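Local coordinates for Bd3459 (PDB 5CEC), which is a predatory endopeptidase of the penicillin-binding-protein type, probably acting on peptidoglycan cross-links, and is bound by the ankyrin-repeat immunity protein Bd3460, at residues M38-N42 with D394-A398. The protein carries 1 engineered substitution. Sequence-based numbering, arbitrary orientation.
Engineered in segment 38-42: M38 (natural residue Lys).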
loop_
_atom_site.group_PDB
_atom_site.type_symbol
_atom_site.label_atom_id
_atom_site.label_comp_id
_atom_site.label_asym_id
_atom_site.label_seq_id
_atom_site.Cartn_x
_atom_site.Cartn_y
_atom_site.Cartn_z
ATOM N N MET A 38 -14.856 -17.557 4.366
ATOM C CA MET A 38 -14.343 -18.240 5.577
ATOM C C MET A 38 -12.877 -17.990 5.620
ATOM O O MET A 38 -12.228 -18.006 4.579
ATOM C CB MET A 38 -14.565 -19.758 5.521
ATOM C CG MET A 38 -14.010 -20.477 6.752
ATOM S SD MET A 38 -14.348 -22.218 6.838
ATOM C CE MET A 38 -15.973 -22.249 7.622
ATOM N N VAL A 39 -12.367 -17.776 6.810
ATOM C CA VAL A 39 -10.958 -17.491 6.956
ATOM C C VAL A 39 -10.248 -18.691 7.556
ATOM O O VAL A 39 -10.693 -19.214 8.574
ATOM C CB VAL A 39 -10.760 -16.246 7.828
ATOM C CG1 VAL A 39 -9.300 -15.990 8.140
ATOM C CG2 VAL A 39 -11.438 -15.062 7.133
ATOM N N TYR A 40 -9.167 -19.124 6.902
ATOM C CA TYR A 40 -8.235 -20.084 7.504
ATOM C C TYR A 40 -6.886 -19.925 6.871
ATOM O O TYR A 40 -6.758 -19.310 5.825
ATOM C CB TYR A 40 -8.692 -21.540 7.419
ATOM C CG TYR A 40 -9.190 -21.955 6.087
ATOM C CD1 TYR A 40 -8.306 -22.292 5.022
ATOM C CD2 TYR A 40 -10.544 -22.031 5.863
ATOM C CE1 TYR A 40 -8.831 -22.684 3.775
ATOM C CE2 TYR A 40 -11.036 -22.405 4.646
ATOM C CZ TYR A 40 -10.199 -22.719 3.609
ATOM O OH TYR A 40 -10.755 -23.066 2.403
ATOM N N LEU A 41 -5.877 -20.470 7.536
ATOM C CA LEU A 41 -4.512 -20.418 7.061
ATOM C C LEU A 41 -4.308 -21.330 5.858
ATOM O O LEU A 41 -4.711 -22.477 5.868
ATOM C CB LEU A 41 -3.571 -20.822 8.181
ATOM C CG LEU A 41 -2.080 -20.726 7.872
ATOM C CD1 LEU A 41 -1.599 -19.300 7.591
ATOM C CD2 LEU A 41 -1.310 -21.337 9.030
ATOM N N ASN A 42 -3.669 -20.802 4.814
ATOM C CA ASN A 42 -3.127 -21.645 3.741
ATOM C C ASN A 42 -1.748 -22.134 4.164
ATOM O O ASN A 42 -1.521 -23.329 4.260
ATOM C CB ASN A 42 -3.050 -20.880 2.420
ATOM C CG ASN A 42 -4.384 -20.755 1.733
ATOM O OD1 ASN A 42 -5.255 -21.605 1.914
ATOM N ND2 ASN A 42 -4.564 -19.672 0.942
ATOM N N ASP A 394 -14.310 -10.809 5.660
ATOM C CA ASP A 394 -13.176 -11.749 5.774
ATOM C C ASP A 394 -11.826 -11.056 5.763
ATOM O O ASP A 394 -10.938 -11.545 6.439
ATOM C CB ASP A 394 -13.196 -12.800 4.658
ATOM C CG ASP A 394 -14.155 -13.937 4.881
ATOM O OD1 ASP A 394 -14.950 -13.917 5.851
ATOM O OD2 ASP A 394 -14.070 -14.899 4.061
ATOM N N TRP A 395 -11.635 -9.982 4.999
ATOM C CA TRP A 395 -10.317 -9.338 4.985
ATOM C C TRP A 395 -9.935 -8.830 6.374
ATOM O O TRP A 395 -8.815 -9.077 6.817
ATOM C CB TRP A 395 -10.247 -8.214 3.956
ATOM C CG TRP A 395 -10.102 -8.653 2.541
ATOM C CD1 TRP A 395 -9.970 -9.947 2.055
ATOM C CD2 TRP A 395 -10.038 -7.804 1.405
ATOM N NE1 TRP A 395 -9.839 -9.918 0.709
ATOM C CE2 TRP A 395 -9.887 -8.626 0.272
ATOM C CE3 TRP A 395 -10.075 -6.418 1.223
ATOM C CZ2 TRP A 395 -9.797 -8.117 -0.996
ATOM C CZ3 TRP A 395 -9.961 -5.921 -0.048
ATOM C CH2 TRP A 395 -9.843 -6.776 -1.145
ATOM N N GLY A 396 -10.851 -8.163 7.049
ATOM C CA GLY A 396 -10.532 -7.670 8.369
ATOM C C GLY A 396 -10.303 -8.769 9.385
ATOM O O GLY A 396 -9.429 -8.684 10.227
ATOM N N VAL A 397 -11.060 -9.856 9.279
ATOM C CA VAL A 397 -10.864 -10.992 10.157
ATOM C C VAL A 397 -9.476 -11.596 9.918
ATOM O O VAL A 397 -8.689 -11.827 10.848
ATOM C CB VAL A 397 -11.955 -12.075 9.934
ATOM C CG1 VAL A 397 -11.637 -13.352 10.685
ATOM C CG2 VAL A 397 -13.319 -11.530 10.385
ATOM N N ALA A 398 -9.163 -11.863 8.658
ATOM C CA ALA A 398 -7.840 -12.440 8.326
ATOM C C ALA A 398 -6.708 -11.521 8.733
ATOM O O ALA A 398 -5.665 -11.998 9.178
ATOM C CB ALA A 398 -7.781 -12.745 6.840
HETATM O O HOH W 1 -16.780 -15.909 6.295
#
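The carboxylate of D394 receives V39 over one face and M38 N on the syn side of OD2: V39 CG2 stands almost straight above D394 CG at 3.7 Å, while M38 N gives D394 OD2 a 2.8 Å hydrogen bond, 16° out of the carboxylate plane. A water adds a second route, donating to D394 OD1 at 2.7 Å and accepting a longer bond from M38 N. Within 38-42, the engineered M38 sets its sulfur in the plane of the Y40 ring, at the edge, and H385 of strand 376-385 stacks with that ring.

V39, just ahead of strand 40-48, is the apolar side chain facing helix 394-411, and its branching lets two methyls do different work. CG1, anti to the backbone N (chi1 174°), reaches A398 CB at 3.8 Å; a residue as small as alanine lets the chain at V39 come near the helix there. CG2 drops between D394 and V397, meeting V397 CG1 at 3.9 Å. V397 also packs on A127 of the Bd3460 chain, so this helix touches the immunity protein too.

Strand 40-48 and helix 394-411 belong to the transpeptidase domain, whose antiparallel sheet the helix lies against, as in the beta-lactamase fold. D394 is buried in the first turn of that helix, where a negative charge would probably be favoured by the helix dipole; S391 OG binds its OD1 and D387 N its OD2. M38 N also bonds to D387 OD2. Three acceptors around this nitrogen would suit a charged amine; if M38 truly begins the chain, D394 and D387 would probably balance that charge.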